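Local coordinates for protein aldose-aldose oxidoreductase (Caulobacter crescentus, PDB 5A04) that probably oxidises one aldose while reducing another, using an NADP(H) cofactor held next to the sugar site, at residues Arg20-Arg25 with Ala295-Leu300; Phe89-Ala94 with Cys113-Ala118; Glu200-Val205 with Leu321-Ala326; Ile327-Ala330 with Gly334-Val337. All blocks are in the same frame, centred on the assembly; numbering follows the deposited sequence.

Contact 1: Arg20-Arg25 with Ala295-Leu300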
loop_
_atom_site.group_PDB
_atom_site.type_symbol
_atom_site.label_atom_id
_atom_site.label_comp_id
_atom_site.label_asym_id
_atom_site.label_seq_id
_atom_site.Cartn_x
_atom_site.Cartn_y
_atom_site.Cartn_z
ATOM N N ARG A 20 -23.762 -18.723 9.883
ATOM C CA ARG A 20 -22.786 -18.490 10.946
ATOM C C ARG A 20 -22.726 -17.037 11.382
ATOM O O ARG A 20 -22.494 -16.750 12.556
ATOM C CB ARG A 20 -21.387 -18.935 10.515
ATOM C CG ARG A 20 -21.078 -20.403 10.770
ATOM C CD ARG A 20 -21.963 -21.346 9.966
ATOM N NE ARG A 20 -21.449 -22.716 10.015
ATOM C CZ ARG A 20 -22.042 -23.760 9.447
ATOM N NH1 ARG A 20 -23.179 -23.596 8.782
ATOM N NH2 ARG A 20 -21.501 -24.970 9.542
ATOM N N ILE A 21 -22.932 -16.113 10.444
ATOM C CA ILE A 21 -22.700 -14.709 10.747
ATOM C C ILE A 21 -23.998 -13.899 10.857
ATOM O O ILE A 21 -24.248 -13.253 11.872
ATOM C CB ILE A 21 -21.777 -14.069 9.698
ATOM C CG1 ILE A 21 -20.530 -14.933 9.487
ATOM C CG2 ILE A 21 -21.401 -12.663 10.129
ATOM C CD1 ILE A 21 -19.672 -15.103 10.766
ATOM N N ILE A 22 -24.831 -13.916 9.820
ATOM C CA ILE A 22 -26.016 -13.057 9.825
ATOM C C ILE A 22 -27.145 -13.548 10.756
ATOM O O ILE A 22 -27.647 -12.790 11.594
ATOM C CB ILE A 22 -26.583 -12.896 8.395
ATOM C CG1 ILE A 22 -25.585 -12.138 7.499
ATOM C CG2 ILE A 22 -27.929 -12.157 8.425
ATOM C CD1 ILE A 22 -25.181 -10.746 8.010
ATOM N N MET A 23 -27.566 -14.797 10.614
ATOM C CA MET A 23 -28.786 -15.211 11.308
ATOM C C MET A 23 -28.703 -15.091 12.849
ATOM O O MET A 23 -29.689 -14.694 13.472
ATOM C CB MET A 23 -29.179 -16.628 10.876
ATOM C CG MET A 23 -29.925 -16.606 9.515
ATOM S SD MET A 23 -29.972 -18.202 8.692
ATOM C CE MET A 23 -30.947 -19.171 9.833
ATOM N N PRO A 24 -27.541 -15.392 13.460
ATOM C CA PRO A 24 -27.496 -15.180 14.917
ATOM C C PRO A 24 -27.636 -13.720 15.332
ATOM O O PRO A 24 -27.996 -13.449 16.475
ATOM C CB PRO A 24 -26.109 -15.702 15.300
ATOM C CG PRO A 24 -25.802 -16.724 14.269
ATOM C CD PRO A 24 -26.353 -16.128 12.989
ATOM N N ARG A 25 -27.346 -12.786 14.425
ATOM C CA ARG A 25 -27.327 -11.378 14.798
ATOM C C ARG A 25 -28.684 -10.681 14.735
ATOM O O ARG A 25 -28.783 -9.485 15.022
ATOM C CB ARG A 25 -26.299 -10.635 13.936
ATOM C CG ARG A 25 -24.872 -11.189 14.120
ATOM C CD ARG A 25 -24.153 -10.643 15.358
ATOM N NE ARG A 25 -24.715 -11.096 16.640
ATOM C CZ ARG A 25 -24.399 -12.239 17.246
ATOM N NH1 ARG A 25 -23.528 -13.095 16.695
ATOM N NH2 ARG A 25 -24.954 -12.524 18.421
ATOM N N ALA A 295 -26.754 -3.766 12.969
ATOM C CA ALA A 295 -26.923 -2.400 12.472
ATOM C C ALA A 295 -27.248 -2.370 10.972
ATOM O O ALA A 295 -28.056 -1.558 10.513
ATOM C CB ALA A 295 -25.671 -1.584 12.753
ATOM N N GLN A 296 -26.596 -3.234 10.210
ATOM C CA GLN A 296 -26.841 -3.288 8.766
ATOM C C GLN A 296 -28.285 -3.727 8.510
ATOM O O GLN A 296 -29.005 -3.109 7.720
ATOM C CB GLN A 296 -25.849 -4.245 8.085
ATOM C CG GLN A 296 -26.094 -4.401 6.577
ATOM C CD GLN A 296 -25.369 -5.597 6.002
ATOM O OE1 GLN A 296 -24.165 -5.553 5.791
ATOM N NE2 GLN A 296 -26.103 -6.672 5.734
ATOM N N LEU A 297 -28.714 -4.768 9.221
ATOM C CA LEU A 297 -30.073 -5.294 9.079
ATOM C C LEU A 297 -31.099 -4.229 9.447
ATOM O O LEU A 297 -32.069 -4.007 8.711
ATOM C CB LEU A 297 -30.263 -6.551 9.946
ATOM C CG LEU A 297 -29.436 -7.784 9.562
ATOM C CD1 LEU A 297 -29.418 -8.825 10.673
ATOM C CD2 LEU A 297 -29.972 -8.403 8.279
ATOM N N ASP A 298 -30.884 -3.563 10.578
ATOM C CA ASP A 298 -31.826 -2.549 11.029
ATOM C C ASP A 298 -31.845 -1.327 10.120
ATOM O O ASP A 298 -32.871 -0.664 10.015
ATOM C CB ASP A 298 -31.519 -2.113 12.463
ATOM C CG ASP A 298 -32.193 -3.001 13.513
ATOM O OD1 ASP A 298 -33.080 -3.823 13.177
ATOM O OD2 ASP A 298 -31.829 -2.865 14.698
ATOM N N HIS A 299 -30.730 -1.029 9.456
ATOM C CA HIS A 299 -30.706 0.143 8.585
ATOM C C HIS A 299 -31.751 0.026 7.478
ATOM O O HIS A 299 -32.488 0.972 7.224
ATOM C CB HIS A 299 -29.322 0.357 7.957
ATOM C CG HIS A 299 -29.226 1.604 7.131
ATOM N ND1 HIS A 299 -29.306 2.867 7.679
ATOM C CD2 HIS A 299 -29.054 1.782 5.798
ATOM C CE1 HIS A 299 -29.182 3.770 6.719
ATOM N NE2 HIS A 299 -29.034 3.138 5.569
ATOM N N LEU A 300 -31.812 -1.131 6.823
ATOM C CA LEU A 300 -32.764 -1.296 5.729
ATOM C C LEU A 300 -34.185 -1.195 6.272
ATOM O O LEU A 300 -35.024 -0.490 5.715
ATOM C CB LEU A 300 -32.556 -2.628 5.003
ATOM C CG LEU A 300 -33.535 -2.902 3.853
ATOM C CD1 LEU A 300 -33.586 -1.722 2.888
ATOM C CD2 LEU A 300 -33.133 -4.185 3.127
#

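Contact 2: Phe89-Ala94 with Cys113-Ala118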
loop_
_atom_site.group_PDB
_atom_site.type_symbol
_atom_site.label_atom_id
_atom_site.label_comp_id
_atom_site.label_asym_id
_atom_site.label_seq_id
_atom_site.Cartn_x
_atom_site.Cartn_y
_atom_site.Cartn_z
ATOM N N PHE A 89 -32.115 -13.802 -8.171
ATOM C CA PHE A 89 -32.907 -13.863 -6.947
ATOM C C PHE A 89 -33.380 -12.482 -6.499
ATOM O O PHE A 89 -34.459 -12.354 -5.930
ATOM C CB PHE A 89 -32.121 -14.551 -5.821
ATOM C CG PHE A 89 -32.084 -16.043 -5.948
ATOM C CD1 PHE A 89 -33.252 -16.787 -5.840
ATOM C CD2 PHE A 89 -30.890 -16.700 -6.174
ATOM C CE1 PHE A 89 -33.233 -18.170 -5.945
ATOM C CE2 PHE A 89 -30.858 -18.095 -6.292
ATOM C CZ PHE A 89 -32.033 -18.827 -6.168
ATOM N N THR A 90 -32.591 -11.443 -6.769
ATOM C CA THR A 90 -33.023 -10.082 -6.472
ATOM C C THR A 90 -34.246 -9.720 -7.312
ATOM O O THR A 90 -35.218 -9.178 -6.793
ATOM C CB THR A 90 -31.883 -9.073 -6.717
ATOM O OG1 THR A 90 -30.868 -9.290 -5.717
ATOM C CG2 THR A 90 -32.380 -7.653 -6.617
ATOM N N GLU A 91 -34.202 -10.038 -8.604
ATOM C CA GLU A 91 -35.331 -9.738 -9.484
ATOM C C GLU A 91 -36.596 -10.485 -9.063
ATOM O O GLU A 91 -37.684 -9.908 -9.030
ATOM C CB GLU A 91 -34.967 -10.079 -10.933
ATOM C CG GLU A 91 -33.909 -9.152 -11.496
ATOM C CD GLU A 91 -33.340 -9.633 -12.833
ATOM O OE1 GLU A 91 -33.368 -10.852 -13.126
ATOM O OE2 GLU A 91 -32.830 -8.790 -13.577
ATOM N N ARG A 92 -36.445 -11.762 -8.733
ATOM C CA ARG A 92 -37.578 -12.563 -8.278
ATOM C C ARG A 92 -38.143 -12.038 -6.957
ATOM O O ARG A 92 -39.359 -11.980 -6.777
ATOM C CB ARG A 92 -37.163 -14.030 -8.150
ATOM C CG ARG A 92 -36.969 -14.716 -9.506
ATOM C CD ARG A 92 -36.354 -16.084 -9.340
ATOM N NE ARG A 92 -37.282 -17.038 -8.736
ATOM C CZ ARG A 92 -36.936 -18.259 -8.330
ATOM N NH1 ARG A 92 -35.672 -18.660 -8.425
ATOM N NH2 ARG A 92 -37.851 -19.076 -7.808
ATOM N N ALA A 93 -37.263 -11.638 -6.047
ATOM C CA ALA A 93 -37.714 -11.032 -4.792
ATOM C C ALA A 93 -38.514 -9.754 -5.055
ATOM O O ALA A 93 -39.580 -9.543 -4.475
ATOM C CB ALA A 93 -36.509 -10.738 -3.883
ATOM N N ALA A 94 -37.996 -8.902 -5.938
ATOM C CA ALA A 94 -38.696 -7.666 -6.280
ATOM C C ALA A 94 -40.065 -7.943 -6.926
ATOM O O ALA A 94 -41.051 -7.275 -6.603
ATOM C CB ALA A 94 -37.828 -6.799 -7.205
ATOM N N CYS A 113 -26.089 -5.127 -12.520
ATOM C CA CYS A 113 -26.459 -4.182 -11.462
ATOM C C CYS A 113 -27.582 -3.272 -11.931
ATOM O O CYS A 113 -28.541 -3.031 -11.206
ATOM C CB CYS A 113 -25.268 -3.321 -11.033
ATOM S SG CYS A 113 -23.921 -4.236 -10.279
ATOM N N GLU A 114 -27.459 -2.752 -13.149
ATOM C CA GLU A 114 -28.491 -1.862 -13.673
ATOM C C GLU A 114 -29.841 -2.563 -13.747
ATOM O O GLU A 114 -30.873 -1.965 -13.443
ATOM C CB GLU A 114 -28.095 -1.329 -15.056
ATOM C CG GLU A 114 -26.843 -0.456 -15.014
ATOM C CD GLU A 114 -26.401 0.014 -16.396
ATOM O OE1 GLU A 114 -26.449 -0.787 -17.348
ATOM O OE2 GLU A 114 -26.010 1.190 -16.527
ATOM N N ALA A 115 -29.829 -3.836 -14.132
ATOM C CA ALA A 115 -31.063 -4.613 -14.230
ATOM C C ALA A 115 -31.705 -4.784 -12.863
ATOM O O ALA A 115 -32.924 -4.696 -12.717
ATOM C CB ALA A 115 -30.785 -5.963 -14.857
ATOM N N MET A 116 -30.871 -5.018 -11.856
ATOM C CA MET A 116 -31.360 -5.205 -10.499
ATOM C C MET A 116 -32.000 -3.922 -9.976
ATOM O O MET A 116 -33.069 -3.951 -9.372
ATOM C CB MET A 116 -30.217 -5.666 -9.587
ATOM C CG MET A 116 -29.757 -7.083 -9.906
ATOM S SD MET A 116 -28.114 -7.415 -9.230
ATOM C CE MET A 116 -28.455 -7.432 -7.465
ATOM N N ILE A 117 -31.344 -2.799 -10.237
ATOM C CA ILE A 117 -31.847 -1.510 -9.805
ATOM C C ILE A 117 -33.189 -1.223 -10.481
ATOM O O ILE A 117 -34.134 -0.772 -9.828
ATOM C CB ILE A 117 -30.824 -0.398 -10.107
ATOM C CG1 ILE A 117 -29.600 -0.563 -9.186
ATOM C CG2 ILE A 117 -31.464 0.986 -9.947
ATOM C CD1 ILE A 117 -28.374 0.263 -9.605
ATOM N N ALA A 118 -33.271 -1.517 -11.775
ATOM C CA ALA A 118 -34.503 -1.301 -12.533
ATOM C C ALA A 118 -35.649 -2.166 -12.009
ATOM O O ALA A 118 -36.799 -1.722 -11.976
ATOM C CB ALA A 118 -34.270 -1.579 -14.036
#

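Contact 3: Glu200-Val205 with Leu321-Ala326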
loop_
_atom_site.group_PDB
_atom_site.type_symbol
_atom_site.label_atom_id
_atom_site.label_comp_id
_atom_site.label_asym_id
_atom_site.label_seq_id
_atom_site.Cartn_x
_atom_site.Cartn_y
_atom_site.Cartn_z
ATOM N N GLU A 200 -15.273 10.268 -2.653
ATOM C CA GLU A 200 -15.198 10.598 -4.076
ATOM C C GLU A 200 -15.315 9.378 -4.974
ATOM O O GLU A 200 -15.252 8.248 -4.501
ATOM C CB GLU A 200 -13.884 11.301 -4.375
ATOM C CG GLU A 200 -13.671 12.613 -3.632
ATOM C CD GLU A 200 -12.380 13.272 -4.066
ATOM O OE1 GLU A 200 -12.346 13.834 -5.187
ATOM O OE2 GLU A 200 -11.397 13.208 -3.300
ATOM N N GLU A 201 -15.464 9.617 -6.279
ATOM C CA GLU A 201 -15.429 8.544 -7.271
ATOM C C GLU A 201 -14.205 8.714 -8.158
ATOM O O GLU A 201 -13.885 9.831 -8.556
ATOM C CB GLU A 201 -16.707 8.550 -8.124
ATOM C CG GLU A 201 -17.980 8.510 -7.299
ATOM C CD GLU A 201 -18.143 7.202 -6.549
ATOM O OE1 GLU A 201 -17.622 6.173 -7.037
ATOM O OE2 GLU A 201 -18.808 7.197 -5.494
ATOM N N PRO A 202 -13.523 7.604 -8.484
ATOM C CA PRO A 202 -12.244 7.733 -9.197
ATOM C C PRO A 202 -12.411 8.198 -10.638
ATOM O O PRO A 202 -13.453 7.948 -11.254
ATOM C CB PRO A 202 -11.656 6.319 -9.143
ATOM C CG PRO A 202 -12.819 5.419 -8.876
ATOM C CD PRO A 202 -13.846 6.210 -8.131
ATOM N N VAL A 203 -11.400 8.888 -11.153
ATOM C CA VAL A 203 -11.438 9.324 -12.550
ATOM C C VAL A 203 -10.374 8.624 -13.381
ATOM O O VAL A 203 -10.346 8.765 -14.604
ATOM C CB VAL A 203 -11.260 10.847 -12.681
ATOM C CG1 VAL A 203 -12.509 11.563 -12.173
ATOM C CG2 VAL A 203 -10.007 11.313 -11.954
ATOM N N ALA A 204 -9.494 7.869 -12.731
ATOM C CA ALA A 204 -8.482 7.126 -13.473
ATOM C C ALA A 204 -8.052 5.915 -12.673
ATOM O O ALA A 204 -8.028 5.960 -11.439
ATOM C CB ALA A 204 -7.280 8.014 -13.802
ATOM N N VAL A 205 -7.721 4.844 -13.385
ATOM C CA VAL A 205 -7.437 3.552 -12.781
ATOM C C VAL A 205 -6.247 2.884 -13.463
ATOM O O VAL A 205 -6.218 2.798 -14.695
ATOM C CB VAL A 205 -8.656 2.610 -12.907
ATOM C CG1 VAL A 205 -8.333 1.238 -12.325
ATOM C CG2 VAL A 205 -9.884 3.226 -12.241
ATOM N N LEU A 321 -19.017 -1.771 -9.193
ATOM C CA LEU A 321 -18.862 -2.632 -10.371
ATOM C C LEU A 321 -18.296 -1.841 -11.540
ATOM O O LEU A 321 -17.553 -2.395 -12.344
ATOM C CB LEU A 321 -20.184 -3.295 -10.784
ATOM C CG LEU A 321 -20.293 -4.775 -10.394
ATOM C CD1 LEU A 321 -19.179 -5.614 -11.018
ATOM C CD2 LEU A 321 -20.296 -4.907 -8.855
ATOM N N ARG A 322 -18.667 -0.566 -11.640
ATOM C CA ARG A 322 -18.122 0.300 -12.693
ATOM C C ARG A 322 -16.596 0.378 -12.598
ATOM O O ARG A 322 -15.891 0.276 -13.610
ATOM C CB ARG A 322 -18.706 1.715 -12.606
ATOM C CG ARG A 322 -20.139 1.873 -13.086
ATOM C CD ARG A 322 -20.606 3.325 -12.911
ATOM N NE ARG A 322 -21.930 3.552 -13.485
ATOM C CZ ARG A 322 -22.807 4.439 -13.018
ATOM N NH1 ARG A 322 -22.508 5.185 -11.956
ATOM N NH2 ARG A 322 -23.990 4.573 -13.605
ATOM N N VAL A 323 -16.088 0.560 -11.382
ATOM C CA VAL A 323 -14.648 0.656 -11.191
ATOM C C VAL A 323 -13.999 -0.710 -11.364
ATOM O O VAL A 323 -12.915 -0.816 -11.934
ATOM C CB VAL A 323 -14.291 1.237 -9.809
ATOM C CG1 VAL A 323 -12.787 1.443 -9.714
ATOM C CG2 VAL A 323 -15.017 2.566 -9.608
ATOM N N ILE A 324 -14.668 -1.761 -10.890
ATOM C CA ILE A 324 -14.146 -3.116 -11.042
ATOM C C ILE A 324 -13.942 -3.464 -12.521
ATOM O O ILE A 324 -12.895 -4.007 -12.898
ATOM C CB ILE A 324 -15.077 -4.147 -10.354
ATOM C CG1 ILE A 324 -14.859 -4.068 -8.833
ATOM C CG2 ILE A 324 -14.802 -5.554 -10.856
ATOM C CD1 ILE A 324 -15.928 -4.780 -8.006
ATOM N N GLU A 325 -14.920 -3.124 -13.358
ATOM C CA GLU A 325 -14.752 -3.329 -14.803
ATOM C C GLU A 325 -13.526 -2.575 -15.314
ATOM O O GLU A 325 -12.752 -3.116 -16.119
ATOM C CB GLU A 325 -16.012 -2.900 -15.561
ATOM C CG GLU A 325 -17.159 -3.898 -15.375
ATOM C CD GLU A 325 -18.257 -3.799 -16.427
ATOM O OE1 GLU A 325 -18.160 -2.924 -17.332
ATOM O OE2 GLU A 325 -19.217 -4.608 -16.332
ATOM N N ALA A 326 -13.323 -1.351 -14.830
ATOM C CA ALA A 326 -12.171 -0.553 -15.275
ATOM C C ALA A 326 -10.846 -1.129 -14.778
ATOM O O ALA A 326 -9.837 -1.060 -15.487
ATOM C CB ALA A 326 -12.316 0.897 -14.834
#

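Contact 4: Ile327-Ala330 with Gly334-Val337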
loop_
_atom_site.group_PDB
_atom_site.type_symbol
_atom_site.label_atom_id
_atom_site.label_comp_id
_atom_site.label_asym_id
_atom_site.label_seq_id
_atom_site.Cartn_x
_atom_site.Cartn_y
_atom_site.Cartn_z
ATOM N N ILE A 327 -10.835 -1.660 -13.555
ATOM C CA ILE A 327 -9.635 -2.309 -13.008
ATOM C C ILE A 327 -9.254 -3.521 -13.868
ATOM O O ILE A 327 -8.095 -3.683 -14.250
ATOM C CB ILE A 327 -9.837 -2.742 -11.532
ATOM C CG1 ILE A 327 -9.998 -1.502 -10.646
ATOM C CG2 ILE A 327 -8.660 -3.631 -11.052
ATOM C CD1 ILE A 327 -10.682 -1.797 -9.287
ATOM N N TYR A 328 -10.228 -4.366 -14.186
ATOM C CA TYR A 328 -9.939 -5.528 -15.005
ATOM C C TYR A 328 -9.425 -5.085 -16.386
ATOM O O TYR A 328 -8.484 -5.675 -16.926
ATOM C CB TYR A 328 -11.184 -6.403 -15.133
ATOM C CG TYR A 328 -11.465 -7.299 -13.939
ATOM C CD1 TYR A 328 -10.452 -8.039 -13.338
ATOM C CD2 TYR A 328 -12.757 -7.445 -13.458
ATOM C CE1 TYR A 328 -10.723 -8.887 -12.257
ATOM C CE2 TYR A 328 -13.038 -8.273 -12.389
ATOM C CZ TYR A 328 -12.022 -9.000 -11.797
ATOM O OH TYR A 328 -12.325 -9.839 -10.749
ATOM N N ARG A 329 -10.012 -4.025 -16.927
ATOM C CA ARG A 329 -9.603 -3.544 -18.246
ATOM C C ARG A 329 -8.197 -2.950 -18.199
ATOM O O ARG A 329 -7.390 -3.182 -19.103
ATOM C CB ARG A 329 -10.587 -2.510 -18.784
ATOM C CG ARG A 329 -10.201 -1.951 -20.154
ATOM C CD ARG A 329 -11.350 -1.146 -20.749
ATOM N NE ARG A 329 -12.591 -1.929 -20.749
ATOM C CZ ARG A 329 -13.000 -2.719 -21.746
ATOM N NH1 ARG A 329 -12.276 -2.833 -22.850
ATOM N NH2 ARG A 329 -14.143 -3.390 -21.640
ATOM N N ALA A 330 -7.896 -2.214 -17.131
ATOM C CA ALA A 330 -6.582 -1.588 -16.995
ATOM C C ALA A 330 -5.479 -2.627 -16.929
ATOM O O ALA A 330 -4.408 -2.421 -17.494
ATOM C CB ALA A 330 -6.535 -0.682 -15.751
ATOM N N GLY A 334 -3.009 -2.951 -19.983
ATOM C CA GLY A 334 -1.782 -2.303 -19.543
ATOM C C GLY A 334 -1.759 -0.803 -19.786
ATOM O O GLY A 334 -0.771 -0.247 -20.293
ATOM N N ARG A 335 -2.849 -0.137 -19.434
ATOM C CA ARG A 335 -2.925 1.307 -19.596
ATOM C C ARG A 335 -3.847 1.907 -18.550
ATOM O O ARG A 335 -4.631 1.198 -17.917
ATOM C CB ARG A 335 -3.402 1.680 -21.001
ATOM C CG ARG A 335 -4.832 1.335 -21.247
ATOM C CD ARG A 335 -5.362 1.832 -22.602
ATOM N NE ARG A 335 -6.759 1.413 -22.743
ATOM C CZ ARG A 335 -7.810 2.112 -22.306
ATOM N NH1 ARG A 335 -7.643 3.297 -21.718
ATOM N NH2 ARG A 335 -9.038 1.631 -22.467
ATOM N N THR A 336 -3.725 3.211 -18.345
ATOM C CA THR A 336 -4.586 3.908 -17.401
ATOM C C THR A 336 -5.969 4.019 -18.031
ATOM O O THR A 336 -6.104 4.478 -19.170
ATOM C CB THR A 336 -4.015 5.295 -17.049
ATOM O OG1 THR A 336 -2.681 5.132 -16.559
ATOM C CG2 THR A 336 -4.859 5.982 -15.972
ATOM N N VAL A 337 -6.991 3.570 -17.312
ATOM C CA VAL A 337 -8.357 3.681 -17.797
ATOM C C VAL A 337 -9.034 4.884 -17.170
ATOM O O VAL A 337 -9.026 5.050 -15.943
ATOM C CB VAL A 337 -9.169 2.405 -17.499
ATOM C CG1 VAL A 337 -10.643 2.611 -17.856
ATOM C CG2 VAL A 337 -8.568 1.220 -18.256
#

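Contact 1: Arg20-Arg25 with Ala295-Leu300
Ile22 and Leu297 make the one direct side-chain touch between residues 20-25 and the body of helix 292-306, with Ile22 CG2 at 4.3 Å from Leu297 CD2. CG2 is the Ile22 branch trans to the backbone N (chi1 of -66° describes the other branch, CG1), and it brings the far end of the side chain closer to Leu297 than its first bond alone would. Leu297 starts out toward the partner and carries one methyl to Ile22, the other to the backbone at Arg25. This is loose van der Waals packing, and the backbones stay well apart, 8.8 Å between Arg25 CA and Leu297 CA.

Helix 16-22 follows the first strand of the Rossmann fold and a glycine-rich turn consistent with a GxGxxA dinucleotide-binding pattern, and the Ile22 side chain lies about 7 Å from the bound NADPH. The contact thus packs a helix from late in the chain against the nucleotide-binding fold, beside helix 16-22 and strand 76-79. Phe293 and Tyr78 pack against the same Ile22, and Tyr78 also touches Leu297.

Polar groups sit around this apolar patch. Leu297 CD1 approaches Arg25 O at 4.4 Å, while that oxygen takes a hydrogen bond from Ser294 OG, one residue ahead of the helical segment. Within 20-25 the backbone is tied by Arg25 N, which bonds to Ile22 O at 2.8 Å. The Arg25 side chain sets out toward Leu297, but its guanidinium swings away, with NE in a salt bridge to Glu28.

Contact 2: Phe89-Ala94 with Cys113-Ala118
The flat group in this contact is the Glu91 carboxylate, and one of its two oxygens does the touching: OE2 lies 3.7 Å from Ala115 CB, a nonpolar neighbour. The same oxygen is in a salt bridge with Arg87 NE, one helical turn back. These are the helices of two consecutive beta-alpha-beta units of the Rossmann fold: helix 86-95 leads into strand 99-102, and helix 110-123 leads on from it to strand 127-129. They pack close enough for Glu91 CA and Met116 CA to come within 6.1 Å.

Deeper in, toward the sheet, Thr90 meets Met116, the two side chains crossing at about a right angle. With chi1 at -69°, Thr90 has CG2 trans to its backbone N, and this methyl faces helix 110-123, 4.2 Å from Met116 CB. The hydroxyl is used within its own helix, donating to the carbonyl oxygen of His86. Cys102 of the intervening strand touches both Thr90 and Met116, closing the floor beneath them. The Met116 chain is extended at first and then bends at chi3 (69°), which turns its terminal methyl back toward Thr90. That methyl, CE, touches Thr90 CB and CG2 as well, but comes nearest to the hydroxyl oxygen, 3.5 Å from Thr90 OG1.

Contact 3: Glu200-Val205 with Leu321-Ala326
Between Pro202 and Val205 the chain runs from an extended loop into the start of strand 204-210, passing helix 314-333 at 7.7 Å from Pro202 CA to Val323 CA and at 6.7 Å from Val205 CA to Ala326 CA. Val323 projects from the helix between the proline and the valine. Its CG2 touches CG of the Pro202 ring, 3.7 Å away, and of the two partners packs on the proline alone. Its other methyl, CG1, trans to the backbone N with chi1 near -174°, is shared by Pro202 CG (4.1 Å) and Val205 CG2 (4.2 Å).

This is a helix laid on the mixed sheet of the C-terminal alpha/beta domain, covering its face near the end where strand 204-210 begins. At the start of that strand Val203 and Ala204 both face Leu230 of strand 224-230, a classic beta bulge. Leu229 of the same neighbouring strand touches Pro202, Val205 and Val323, and Leu191 of helix 182-198 also packs on Val323.

One turn along the helix, Val205 rests on Ala326: its CG2 is 4.3 Å from Ala326 CB, and its CG1 lies 4.2 Å from Ala326 O.

Contact 4: Ile327-Ala330 with Gly334-Val337
Ala330 and Arg335 come within 5.3 Å of each other at their CA atoms as the chain leaves helix 314-333 and doubles back along its last turns. Gly334 makes the exit: its phi of 58° is positive, a value glycine adopts easily, and one residue later Arg335 N gives a weak hydrogen bond to Ala330 O, 3.4 Å long. The returning chain then passes close over the alanine, with Arg335 O at 3.4 Å from Ala330 CB. Gly334 and Thr336 also form backbone hydrogen bonds with the second subunit.

Val337 packs its CG2 down on the helix, 3.7 Å from both Ala330 CA and Ala330 CB and 4.0 Å from Arg329 CG. The same methyl stands above one face of the Arg335 guanidinium, offset toward its rim. The Arg329 and Arg335 chains run alongside each other in one direction, their guanidinium planes 42° apart, and Arg335 NH2 is 4.0 Å from Arg329 CD. Their like charges are probably eased by Glu333, which bridges to Arg335 NE through OE1 and to Arg329 NH1 through OE2.

Val337 continues into strand 337-338, beside strand 204-210 in the mixed sheet. Ala330 packs on Ala207 of strand 204-210, while Ile327 and Tyr328 lie against Leu183 of helix 182-198.

Overall arrangement
From the N terminus, contact 1 opens on helix 16-22 and closes only at helix 292-306, bringing a helix from late in the chain against the nucleotide-binding fold. Contact 2 is nested inside that loop, joining two neighbouring helices of the Rossmann domain. Contact 3 crosses contact 1: its strand-side segment lies within the long loop, while its helix, 314-333, follows helix 292-306. Contact 4 comes last, a short closure at the end of that helix. Contacts 3 and 4 share helix 314-333 and meet at Val205, whose O is 2.8 Å from Val337 N. The two domains also touch between contacts 2 and 3, with Cys113 SG at 3.7 Å from Leu321 CG.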